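Local structure of 3-Hydroxyacyl-CoA dehydrogenase (4PZC) at residues 48-53 against 62-67; 111-116 against 164-169; 126-131 against 156-161; 199-204 against 277-282; 216-221 against 226-231. The protein catalyses the NAD-dependent oxidation of (S)-3-hydroxyacyl-CoA substrates such as (S)-3-hydroxybutyryl-CoA, using an N-terminal Rossmann domain and a helical C-terminal domain. One frame throughout, in Å; residues are numbered along the deposited sequence.

Contact 1 of 5, residues 48-53 against 62-67; sequences SSLDRL and ADKASA
L50 and K64 mark the closest backbone approach between helices 36-54 and 61-70, with CA of L50 6.8 Å from CA of K64. The two helices follow each other in the chain. They form a helical hairpin, the pair that 3-hydroxyacyl-CoA dehydrogenases carry as an addition to the Rossmann fold of the NAD-binding domain. Few side chains bridge the gap, and K64 does most of the work. Its CG stands anti to the backbone N (chi1 177°), and the rest of the chain is extended, so the lysine spans the groove between the helices. The base of the side chain is apolar in its contacts. CG of K64 lies 4.1 Å from both CB and CD2 of L50. L50 is buried, and its side chain also touches Q20 on helix 13-23, which ties the hairpin to the body of the domain. The far end of K64 is charged and meets the exposed D51. The same lysine has a long, weak ion pair with E61. S49, one turn from L53, is predicted to bind CoA, so the first helix of the hairpin probably borders the substrate site. D51 and K64 form a salt bridge: NZ of K64 meets OD1 of D51 at 3.1 Å, nearly along the C-O axis of the carboxylate.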
# COMPACT_ATOMS: atom_id res chain seq x y z
N SER A 48 -30.27 3.47 -12.52
CA SER A 48 -29.40 4.67 -12.50
C SER A 48 -27.95 4.35 -12.91
O SER A 48 -27.35 5.05 -13.71
CB SER A 48 -29.43 5.32 -11.10
OG SER A 48 -28.45 6.35 -10.98
N SER A 49 -27.42 3.27 -12.36
CA SER A 49 -26.07 2.82 -12.67
C SER A 49 -25.89 2.42 -14.14
O SER A 49 -24.87 2.76 -14.75
CB SER A 49 -25.70 1.64 -11.78
OG SER A 49 -24.57 0.96 -12.29
N LEU A 50 -26.85 1.69 -14.68
CA LEU A 50 -26.80 1.28 -16.09
C LEU A 50 -26.94 2.46 -17.03
O LEU A 50 -26.27 2.53 -18.06
CB LEU A 50 -27.86 0.22 -16.40
CG LEU A 50 -27.44 -1.25 -16.24
CD1 LEU A 50 -26.38 -1.47 -15.18
CD2 LEU A 50 -28.65 -2.12 -15.93
N ASP A 51 -27.82 3.40 -16.67
CA ASP A 51 -27.94 4.65 -17.41
C ASP A 51 -26.55 5.22 -17.66
O ASP A 51 -26.15 5.43 -18.81
CB ASP A 51 -28.77 5.70 -16.63
CG ASP A 51 -30.23 5.29 -16.43
OD1 ASP A 51 -30.76 4.43 -17.19
OD2 ASP A 51 -30.86 5.85 -15.51
N ARG A 52 -25.80 5.44 -16.57
CA ARG A 52 -24.45 6.00 -16.64
C ARG A 52 -23.55 5.30 -17.65
O ARG A 52 -22.84 5.95 -18.41
CB ARG A 52 -23.75 5.93 -15.28
CG ARG A 52 -24.14 7.01 -14.30
CD ARG A 52 -23.04 7.17 -13.25
NE ARG A 52 -23.51 7.80 -12.02
CZ ARG A 52 -24.30 7.21 -11.10
NH1 ARG A 52 -24.74 5.97 -11.28
NH2 ARG A 52 -24.66 7.88 -10.01
N LEU A 53 -23.59 3.97 -17.63
CA LEU A 53 -22.75 3.15 -18.52
C LEU A 53 -23.06 3.37 -19.99
O LEU A 53 -22.14 3.57 -20.80
CB LEU A 53 -22.91 1.67 -18.17
CG LEU A 53 -22.13 1.30 -16.90
CD1 LEU A 53 -22.89 0.28 -16.08
CD2 LEU A 53 -20.73 0.80 -17.24
N ALA A 62 -29.97 -2.15 -25.36
CA ALA A 62 -30.55 -3.48 -25.50
C ALA A 62 -29.97 -4.47 -24.49
O ALA A 62 -30.70 -5.28 -23.90
CB ALA A 62 -30.33 -3.98 -26.92
N ASP A 63 -28.65 -4.41 -24.29
CA ASP A 63 -28.01 -5.23 -23.27
C ASP A 63 -28.55 -4.85 -21.89
O ASP A 63 -28.66 -5.71 -21.01
CB ASP A 63 -26.49 -5.09 -23.32
CG ASP A 63 -25.89 -5.67 -24.60
OD1 ASP A 63 -26.24 -6.82 -24.98
OD2 ASP A 63 -25.06 -4.98 -25.23
N LYS A 64 -28.90 -3.57 -21.72
CA LYS A 64 -29.58 -3.09 -20.50
C LYS A 64 -30.92 -3.84 -20.30
O LYS A 64 -30.95 -4.86 -19.62
CB LYS A 64 -29.77 -1.56 -20.54
CG LYS A 64 -30.51 -0.98 -19.35
CD LYS A 64 -30.81 0.50 -19.52
CE LYS A 64 -31.93 0.96 -18.59
NZ LYS A 64 -32.39 2.34 -18.87
N ALA A 65 -32.00 -3.35 -20.90
CA ALA A 65 -33.26 -4.09 -20.96
C ALA A 65 -33.09 -5.60 -20.79
O ALA A 65 -33.84 -6.22 -20.03
CB ALA A 65 -33.97 -3.79 -22.27
N SER A 66 -32.11 -6.17 -21.51
CA SER A 66 -31.84 -7.62 -21.50
C SER A 66 -31.54 -8.10 -20.09
O SER A 66 -32.16 -9.05 -19.60
CB SER A 66 -30.67 -7.98 -22.44
OG SER A 66 -30.38 -9.36 -22.40
N ALA A 67 -30.60 -7.42 -19.46
CA ALA A 67 -30.22 -7.70 -18.08
C ALA A 67 -31.42 -7.54 -17.14
O ALA A 67 -31.85 -8.51 -16.53
CB ALA A 67 -29.09 -6.78 -17.65

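Contact 2 of 5, residues 111-116 against 164-169; sequences NVIIAS and HAAVEA
I113 on strand 113-117 faces A166 and V167 on helix 161-173, and the contact between them is wholly apolar. Two branches of the isoleucine share the work. Its CD1 methyl reaches CB of A166 at 3.8 Å and CG2 of V167 at 4.1 Å. Its CG2 methyl also lies 4.1 Å from CG2 of V167. That valine methyl therefore sits against both the CG2 branch and the CD1 tip of the isoleucine. The torsions explain the pairing. I113 has CG2 anti to the backbone N and CG1 beside it (chi1 -65°), which spreads the two branches over the helix. V167 has CG1 anti to its backbone N (chi1 -179°), and this turns CG2 toward the strand. A166 offers a single methyl to CD1. I85 on the neighbouring strand 85-88 touches both I113 and V167 and continues the apolar layer.

Backbone bonds hold the strand in the sheet and the helix in shape. I113 and A115 pair with V86, and A115 also with E88, on one side. I114 pairs with R135 and I137 on the other. OG of S116 adds a side-chain bond to OE1 of E88. A buried strand with aliphatic residues facing a covering helix is the usual layering of a Rossmann-type alpha/beta domain, here the NAD-binding domain.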
# COMPACT_ATOMS: atom_id res chain seq x y z
N ASN A 111 -28.14 -29.89 -2.31
CA ASN A 111 -27.02 -29.61 -3.21
C ASN A 111 -26.98 -28.19 -3.76
O ASN A 111 -26.24 -27.91 -4.70
CB ASN A 111 -26.96 -30.64 -4.35
CG ASN A 111 -25.99 -31.78 -4.06
OD1 ASN A 111 -26.33 -32.72 -3.34
ND2 ASN A 111 -24.76 -31.68 -4.59
N VAL A 112 -27.75 -27.29 -3.16
CA VAL A 112 -27.67 -25.87 -3.49
C VAL A 112 -26.70 -25.17 -2.51
O VAL A 112 -26.77 -25.35 -1.30
CB VAL A 112 -29.09 -25.21 -3.51
CG1 VAL A 112 -29.02 -23.69 -3.33
CG2 VAL A 112 -29.83 -25.57 -4.80
N ILE A 113 -25.78 -24.38 -3.07
CA ILE A 113 -24.71 -23.71 -2.32
C ILE A 113 -25.18 -22.42 -1.69
O ILE A 113 -25.81 -21.61 -2.35
CB ILE A 113 -23.53 -23.35 -3.24
CG1 ILE A 113 -22.87 -24.63 -3.78
CG2 ILE A 113 -22.52 -22.44 -2.54
CD1 ILE A 113 -21.97 -24.40 -4.98
N ILE A 114 -24.83 -22.22 -0.43
CA ILE A 114 -25.08 -20.98 0.28
C ILE A 114 -23.74 -20.29 0.52
O ILE A 114 -22.86 -20.82 1.21
CB ILE A 114 -25.76 -21.26 1.64
CG1 ILE A 114 -27.09 -22.01 1.44
CG2 ILE A 114 -25.96 -19.95 2.40
CD1 ILE A 114 -27.67 -22.66 2.70
N ALA A 115 -23.58 -19.11 -0.05
CA ALA A 115 -22.41 -18.28 0.17
C ALA A 115 -22.84 -17.08 0.99
O ALA A 115 -23.99 -16.66 0.89
CB ALA A 115 -21.83 -17.81 -1.15
N SER A 116 -21.93 -16.55 1.81
CA SER A 116 -22.18 -15.29 2.53
C SER A 116 -21.09 -14.26 2.30
O SER A 116 -19.92 -14.55 2.50
CB SER A 116 -22.31 -15.52 4.03
OG SER A 116 -22.73 -14.33 4.65
N HIS A 164 -16.08 -25.10 -3.81
CA HIS A 164 -15.08 -24.10 -4.12
C HIS A 164 -14.99 -23.84 -5.63
O HIS A 164 -15.12 -22.69 -6.05
CB HIS A 164 -13.73 -24.49 -3.54
CG HIS A 164 -12.58 -23.81 -4.19
ND1 HIS A 164 -12.44 -22.44 -4.19
CD2 HIS A 164 -11.52 -24.30 -4.87
CE1 HIS A 164 -11.34 -22.12 -4.85
NE2 HIS A 164 -10.77 -23.23 -5.28
N ALA A 165 -14.82 -24.89 -6.43
CA ALA A 165 -14.60 -24.71 -7.88
C ALA A 165 -15.82 -24.10 -8.58
O ALA A 165 -15.69 -23.24 -9.47
CB ALA A 165 -14.21 -26.02 -8.53
N ALA A 166 -16.99 -24.54 -8.15
CA ALA A 166 -18.27 -23.99 -8.59
C ALA A 166 -18.24 -22.50 -8.44
O ALA A 166 -18.39 -21.75 -9.41
CB ALA A 166 -19.41 -24.56 -7.76
N VAL A 167 -18.00 -22.09 -7.20
CA VAL A 167 -18.04 -20.68 -6.85
C VAL A 167 -16.85 -19.94 -7.46
O VAL A 167 -16.96 -18.78 -7.83
CB VAL A 167 -18.09 -20.50 -5.33
CG1 VAL A 167 -18.14 -19.02 -4.96
CG2 VAL A 167 -19.30 -21.23 -4.77
N GLU A 168 -15.72 -20.63 -7.58
CA GLU A 168 -14.55 -20.08 -8.26
C GLU A 168 -14.87 -19.71 -9.71
O GLU A 168 -14.60 -18.58 -10.16
CB GLU A 168 -13.39 -21.08 -8.21
CG GLU A 168 -12.18 -20.64 -9.04
CD GLU A 168 -10.87 -21.29 -8.61
OE1 GLU A 168 -10.84 -22.51 -8.30
OE2 GLU A 168 -9.85 -20.56 -8.60
N ALA A 169 -15.45 -20.66 -10.44
CA ALA A 169 -15.78 -20.44 -11.85
C ALA A 169 -16.96 -19.44 -12.01
O ALA A 169 -16.99 -18.64 -12.96
CB ALA A 169 -16.10 -21.76 -12.52

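Contact 3 of 5, residues 126-131 against 156-161; sequences LAAVTS and GLQTSD
The flat group here is the side-chain amide of Q158, and A127 and A128 touch it from two directions. The methyl of A127 lies to one side of the amide plane. Its CB is 3.5 Å from OE1 of Q158 and 3.7 Å from both CD and NE2. The methyl of A128 instead lies close to the plane, beyond the nitrogen, with CB 3.6 Å from NE2 of Q158. The side chain gets there by a bend: chi2 of Q158 is 100°, which turns the amide toward A127 and A128. The backbone N of A128 is also near NE2, but both are donors and do not bond. NE2 instead donates to the backbone O of T124, which fixes the rotation of the amide. L157 N bonds to OG1 of T124, so the same residue receives two bonds from the loop.

These elements lie in the Rossmann domain. The loop 156-160 joins strand 150-155 to helix 161-173, and residues 126-131 begin in helix 123-127 and continue toward strand 136-141. A type I beta turn runs from A127 to T130. The backbone O of A127 is gripped twice, by T130 N at 3.1 Å and by T130 OG1 at 2.9 Å. The hydroxyl comes in the carbonyl plane, with a C=O...donor angle of 148°. S160 occupies the N-cap position of helix 161-173, and its OG bonds to OG1 of T163.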
# COMPACT_ATOMS: atom_id res chain seq x y z
N LEU A 126 -19.88 -19.49 10.52
CA LEU A 126 -21.14 -19.43 9.80
C LEU A 126 -21.52 -20.76 9.16
O LEU A 126 -22.52 -21.36 9.54
CB LEU A 126 -21.14 -18.34 8.75
CG LEU A 126 -21.14 -16.96 9.39
CD1 LEU A 126 -20.94 -15.87 8.34
CD2 LEU A 126 -22.44 -16.77 10.18
N ALA A 127 -20.72 -21.22 8.20
CA ALA A 127 -20.87 -22.56 7.64
C ALA A 127 -21.46 -23.60 8.63
O ALA A 127 -22.33 -24.38 8.26
CB ALA A 127 -19.53 -23.06 7.12
N ALA A 128 -20.96 -23.63 9.87
CA ALA A 128 -21.43 -24.64 10.84
C ALA A 128 -22.87 -24.45 11.32
O ALA A 128 -23.41 -25.37 11.93
CB ALA A 128 -20.49 -24.72 12.04
N VAL A 129 -23.50 -23.29 11.08
CA VAL A 129 -24.94 -23.18 11.36
C VAL A 129 -25.84 -23.77 10.29
O VAL A 129 -27.00 -24.03 10.59
CB VAL A 129 -25.44 -21.74 11.64
CG1 VAL A 129 -24.56 -21.06 12.66
CG2 VAL A 129 -25.59 -20.92 10.35
N THR A 130 -25.34 -23.96 9.06
CA THR A 130 -26.14 -24.59 8.02
C THR A 130 -26.15 -26.10 8.21
O THR A 130 -25.37 -26.65 8.98
CB THR A 130 -25.65 -24.27 6.61
OG1 THR A 130 -24.45 -24.99 6.33
CG2 THR A 130 -25.44 -22.78 6.42
N SER A 131 -27.05 -26.77 7.49
CA SER A 131 -27.19 -28.23 7.55
C SER A 131 -26.19 -28.95 6.65
O SER A 131 -25.90 -30.12 6.89
CB SER A 131 -28.59 -28.65 7.13
OG SER A 131 -28.73 -28.53 5.72
N GLY A 156 -14.41 -21.80 4.42
CA GLY A 156 -14.51 -22.34 5.75
C GLY A 156 -13.66 -23.60 5.77
O GLY A 156 -13.32 -24.19 4.74
N LEU A 157 -13.32 -24.00 6.97
CA LEU A 157 -12.72 -25.30 7.23
C LEU A 157 -13.54 -26.45 6.61
O LEU A 157 -13.01 -27.54 6.42
CB LEU A 157 -12.64 -25.46 8.76
CG LEU A 157 -11.68 -26.47 9.37
CD1 LEU A 157 -10.27 -26.20 8.88
CD2 LEU A 157 -11.75 -26.41 10.89
N GLN A 158 -14.82 -26.22 6.32
CA GLN A 158 -15.74 -27.26 5.83
C GLN A 158 -15.98 -27.21 4.34
O GLN A 158 -16.29 -28.23 3.74
CB GLN A 158 -17.11 -27.12 6.46
CG GLN A 158 -17.12 -27.08 7.97
CD GLN A 158 -17.24 -25.67 8.46
OE1 GLN A 158 -16.58 -24.77 7.93
NE2 GLN A 158 -18.06 -25.47 9.49
N THR A 159 -15.92 -26.02 3.76
CA THR A 159 -16.21 -25.86 2.34
C THR A 159 -15.56 -27.01 1.58
O THR A 159 -14.44 -27.33 1.87
CB THR A 159 -15.66 -24.52 1.85
OG1 THR A 159 -16.19 -23.48 2.66
CG2 THR A 159 -16.03 -24.26 0.40
N SER A 160 -16.28 -27.62 0.65
CA SER A 160 -15.75 -28.74 -0.15
C SER A 160 -14.95 -28.22 -1.30
O SER A 160 -15.14 -27.07 -1.72
CB SER A 160 -16.88 -29.60 -0.73
OG SER A 160 -17.70 -28.86 -1.63
N ASP A 161 -14.11 -29.07 -1.86
CA ASP A 161 -13.40 -28.71 -3.09
C ASP A 161 -14.38 -28.37 -4.22
O ASP A 161 -14.17 -27.42 -5.00
CB ASP A 161 -12.48 -29.84 -3.53
CG ASP A 161 -11.31 -30.01 -2.60
OD1 ASP A 161 -10.78 -28.99 -2.14
OD2 ASP A 161 -10.92 -31.17 -2.32

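Contact 4 of 5, residues 199-204 against 277-282; sequences EAFCVL and RGVYVY
Helix 189-205 of the helical C-terminal domain is covered here by the last part of the chain, which closes over it as a loop after helix 260-268. The contact lies away from the annotated sites and is a partly buried apolar contact of this domain. F201 and L204, one turn apart on the helix, both reach V279. The nearest CA atoms, those of F201 and V279, are 9.3 Å apart, so the phenylalanine ring does most of the spanning. F201 has CG anti to its carbonyl carbon (chi1 -84°), and the ring then extends toward the loop. The outer ring atoms touch one valine methyl: CZ of F201 is 3.4 Å and CE2 of F201 is 3.6 Å from CG2 of V279. The methyl meets the ring obliquely. The second methyl of V279 turns to L204, with CG1 of V279 4.4 Å from CD2 of L204, a looser touch. M265 on helix 260-268 and L229 on helix 228-235 pack against both F201 and V279.

The loop is held by polar bonds to D233 on helix 228-235. D233 accepts from the backbone N of V279, the backbone N of Y280 and the hydroxyl of Y282. The far side of helix 189-205 faces the dimer interface, where E199 forms salt bridges with R191 and K255 of the second subunit. Within the loop, G278 N bonds to Y280 O at 3.0 Å. CG1 of V279 sits 3.9 Å above the centre of the Y280 ring.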
# COMPACT_ATOMS: atom_id res chain seq x y z
N GLU A 199 -0.64 1.64 11.06
CA GLU A 199 0.72 2.12 11.30
C GLU A 199 0.79 3.60 11.02
O GLU A 199 1.46 4.32 11.73
CB GLU A 199 1.78 1.40 10.47
CG GLU A 199 3.16 1.46 11.12
CD GLU A 199 3.25 0.71 12.44
OE1 GLU A 199 2.37 -0.13 12.71
OE2 GLU A 199 4.20 0.96 13.22
N ALA A 200 0.10 4.05 9.98
CA ALA A 200 0.03 5.46 9.67
C ALA A 200 -0.48 6.23 10.87
O ALA A 200 0.12 7.22 11.26
CB ALA A 200 -0.86 5.74 8.47
N PHE A 201 -1.58 5.77 11.47
CA PHE A 201 -2.11 6.51 12.63
C PHE A 201 -1.06 6.56 13.72
O PHE A 201 -0.90 7.61 14.38
CB PHE A 201 -3.45 5.95 13.13
CG PHE A 201 -4.61 6.48 12.37
CD1 PHE A 201 -4.90 6.01 11.09
CD2 PHE A 201 -5.40 7.48 12.88
CE1 PHE A 201 -5.98 6.51 10.36
CE2 PHE A 201 -6.47 8.01 12.16
CZ PHE A 201 -6.77 7.51 10.91
N CYS A 202 -0.31 5.47 13.90
CA CYS A 202 0.76 5.48 14.90
C CYS A 202 1.79 6.56 14.63
O CYS A 202 2.16 7.31 15.53
CB CYS A 202 1.44 4.12 14.98
SG CYS A 202 0.29 2.78 15.37
N VAL A 203 2.25 6.63 13.38
CA VAL A 203 3.25 7.60 12.98
C VAL A 203 2.72 8.98 13.28
O VAL A 203 3.39 9.78 13.92
CB VAL A 203 3.60 7.47 11.47
CG1 VAL A 203 4.30 8.71 10.97
CG2 VAL A 203 4.47 6.25 11.22
N LEU A 204 1.50 9.25 12.84
CA LEU A 204 0.86 10.54 13.07
C LEU A 204 0.71 10.74 14.57
O LEU A 204 1.07 11.77 15.12
CB LEU A 204 -0.53 10.57 12.42
CG LEU A 204 -1.39 11.77 12.79
CD1 LEU A 204 -0.72 13.03 12.29
CD2 LEU A 204 -2.78 11.68 12.18
N ARG A 277 -15.69 14.93 9.32
CA ARG A 277 -14.39 15.09 9.97
C ARG A 277 -13.83 13.75 10.42
O ARG A 277 -14.50 12.98 11.10
CB ARG A 277 -14.50 16.00 11.19
CG ARG A 277 -13.15 16.41 11.77
CD ARG A 277 -13.31 17.36 12.93
NE ARG A 277 -12.04 17.58 13.63
CZ ARG A 277 -11.91 18.26 14.76
NH1 ARG A 277 -12.97 18.82 15.35
NH2 ARG A 277 -10.71 18.40 15.32
N GLY A 278 -12.60 13.50 10.01
CA GLY A 278 -11.84 12.36 10.47
C GLY A 278 -10.44 12.84 10.72
O GLY A 278 -10.17 13.50 11.72
N VAL A 279 -9.53 12.51 9.81
CA VAL A 279 -8.15 12.97 9.91
C VAL A 279 -8.13 14.38 9.32
O VAL A 279 -7.56 15.32 9.89
CB VAL A 279 -7.17 12.04 9.15
CG1 VAL A 279 -5.78 12.67 9.08
CG2 VAL A 279 -7.11 10.67 9.82
N TYR A 280 -8.77 14.53 8.17
CA TYR A 280 -8.90 15.83 7.58
C TYR A 280 -10.30 16.31 7.91
O TYR A 280 -11.07 15.61 8.58
CB TYR A 280 -8.68 15.72 6.08
CG TYR A 280 -7.36 15.05 5.75
CD1 TYR A 280 -6.19 15.75 5.84
CD2 TYR A 280 -7.29 13.70 5.40
CE1 TYR A 280 -4.98 15.15 5.56
CE2 TYR A 280 -6.07 13.09 5.12
CZ TYR A 280 -4.92 13.84 5.21
OH TYR A 280 -3.68 13.30 4.95
N VAL A 281 -10.60 17.52 7.44
CA VAL A 281 -11.94 18.11 7.59
C VAL A 281 -12.54 18.29 6.19
O VAL A 281 -11.80 18.59 5.24
CB VAL A 281 -11.86 19.42 8.39
CG1 VAL A 281 -13.20 20.12 8.43
CG2 VAL A 281 -11.36 19.15 9.80
N TYR A 282 -13.86 18.11 6.07
CA TYR A 282 -14.53 17.99 4.76
C TYR A 282 -15.79 18.83 4.62
O TYR A 282 -16.57 18.98 5.58
CB TYR A 282 -14.92 16.55 4.52
CG TYR A 282 -13.74 15.63 4.57
CD1 TYR A 282 -12.94 15.46 3.45
CD2 TYR A 282 -13.41 14.94 5.74
CE1 TYR A 282 -11.85 14.62 3.47
CE2 TYR A 282 -12.31 14.10 5.78
CZ TYR A 282 -11.54 13.95 4.64
OH TYR A 282 -10.45 13.12 4.63

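Contact 5 of 5, residues 216-221 against 226-231; sequences EGMKLG and IGPLAL
K219 and M218 of helix 211-222 meet I226, G227 and P228, the residues that lead into helix 228-235. The backbones come close: CA of K219 is 5.6 Å from CA of G227. I226 comes first. Its side chain starts away from helix 211-222, so its carbonyl carbon makes the touch, 4.2 Å from CG of K219. G227 follows, with its N 3.8 Å from the same CG. CG of the lysine thus lies against the I226-G227 peptide. K219 has CG anti to the carbonyl carbon (chi1 -75°), and the chain bends further out, at chi3 and chi4. G227 is also the N-cap residue of helix 228-235, and its O accepts from L231 N at 2.7 Å. P228 is next and opens the helix. CD of its ring lies 4.2 Å from CB of M218, an apolar contact made by the base of the methionine. The end of M218 leads away, and the side chain also packs on I192 of the second subunit. P228 is also covered by M196 and I197 on helix 189-205. Beyond it, the backbone N atoms of L229 and A230 bond to the two carboxylate oxygens of D215, which ties the first turn of helix 228-235 to helix 211-222. Two helices joined by a short turn, with a proline opening the second, make up this corner of the helical C-terminal domain of the 3-hydroxyacyl-CoA dehydrogenase family.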
# COMPACT_ATOMS: atom_id res chain seq x y z
N GLU A 216 1.54 12.15 1.43
CA GLU A 216 2.42 12.48 0.32
C GLU A 216 3.48 11.39 0.20
O GLU A 216 3.65 10.78 -0.87
CB GLU A 216 3.12 13.85 0.50
CG GLU A 216 2.30 15.14 0.22
CD GLU A 216 3.08 16.46 0.49
OE1 GLU A 216 4.15 16.73 -0.13
OE2 GLU A 216 2.61 17.27 1.33
N GLY A 217 4.17 11.16 1.30
CA GLY A 217 5.24 10.19 1.37
C GLY A 217 4.88 8.85 0.73
O GLY A 217 5.74 8.22 0.07
N MET A 218 3.63 8.42 0.90
CA MET A 218 3.24 7.10 0.48
C MET A 218 2.72 7.09 -0.94
O MET A 218 2.88 6.08 -1.66
CB MET A 218 2.20 6.52 1.45
CG MET A 218 2.69 6.41 2.89
SD MET A 218 3.72 4.99 3.29
CE MET A 218 4.49 4.52 1.78
N LYS A 219 2.05 8.19 -1.33
CA LYS A 219 1.56 8.38 -2.69
C LYS A 219 2.77 8.32 -3.61
O LYS A 219 2.91 7.41 -4.44
CB LYS A 219 0.85 9.74 -2.85
CG LYS A 219 -0.55 9.83 -2.24
CD LYS A 219 -0.94 11.26 -1.82
CE LYS A 219 -2.13 11.83 -2.57
NZ LYS A 219 -1.90 11.87 -4.04
N LEU A 220 3.68 9.26 -3.39
CA LEU A 220 4.84 9.45 -4.23
C LEU A 220 5.93 8.40 -4.09
O LEU A 220 6.56 8.00 -5.07
CB LEU A 220 5.41 10.82 -3.92
CG LEU A 220 4.54 11.93 -4.52
CD1 LEU A 220 4.63 13.23 -3.76
CD2 LEU A 220 4.95 12.12 -5.96
N GLY A 221 6.15 7.98 -2.85
CA GLY A 221 7.21 7.04 -2.57
C GLY A 221 6.92 5.65 -3.04
O GLY A 221 7.81 4.94 -3.48
N ILE A 226 -3.78 6.66 -3.43
CA ILE A 226 -4.28 7.49 -2.33
C ILE A 226 -3.49 7.13 -1.09
O ILE A 226 -3.08 5.97 -0.92
CB ILE A 226 -5.78 7.22 -2.07
CG1 ILE A 226 -6.63 7.81 -3.21
CG2 ILE A 226 -6.24 7.81 -0.75
CD1 ILE A 226 -8.03 7.23 -3.31
N GLY A 227 -3.26 8.12 -0.24
CA GLY A 227 -2.58 7.90 1.02
C GLY A 227 -3.53 7.34 2.05
O GLY A 227 -4.73 7.64 2.02
N PRO A 228 -2.99 6.56 3.02
CA PRO A 228 -3.74 5.79 4.00
C PRO A 228 -4.59 6.64 4.93
O PRO A 228 -5.66 6.19 5.31
CB PRO A 228 -2.65 5.07 4.80
CG PRO A 228 -1.46 5.96 4.71
CD PRO A 228 -1.54 6.57 3.33
N LEU A 229 -4.15 7.83 5.30
CA LEU A 229 -4.98 8.64 6.19
C LEU A 229 -6.25 9.11 5.47
O LEU A 229 -7.38 8.89 5.96
CB LEU A 229 -4.19 9.82 6.76
CG LEU A 229 -2.94 9.44 7.58
CD1 LEU A 229 -2.24 10.69 8.08
CD2 LEU A 229 -3.26 8.51 8.75
N ALA A 230 -6.05 9.70 4.30
CA ALA A 230 -7.15 10.00 3.38
C ALA A 230 -8.01 8.75 3.15
O ALA A 230 -9.25 8.79 3.18
CB ALA A 230 -6.60 10.49 2.04
N LEU A 231 -7.32 7.64 2.89
CA LEU A 231 -7.99 6.38 2.65
C LEU A 231 -8.87 6.01 3.83
O LEU A 231 -10.01 5.54 3.63
CB LEU A 231 -6.99 5.26 2.41
CG LEU A 231 -7.60 3.96 1.89
CD1 LEU A 231 -8.49 4.23 0.68
CD2 LEU A 231 -6.50 2.97 1.54

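Overall arrangement
Contacts 1, 2 and 3 lie in the NAD-binding domain, and contacts 4 and 5 in the C-terminal domain. Contact 2 is buried and purely aliphatic, between strand and helix. Contact 3 lies about 11 Å from it, centre to centre, and is nested within its loop; the two touch through T159 and H164. It sets an amide against methyls and is partly buried. Contact 1 lies at the helical hairpin, is partly buried, and is the one with a salt bridge across it. Contacts 4 and 5 touch through Y280 with A230 and through F201 and A200 with L229. Contact 5 is buried and mixes aliphatic carbon with backbone; contact 4 is partly buried and purely apolar. Both also reach the second subunit.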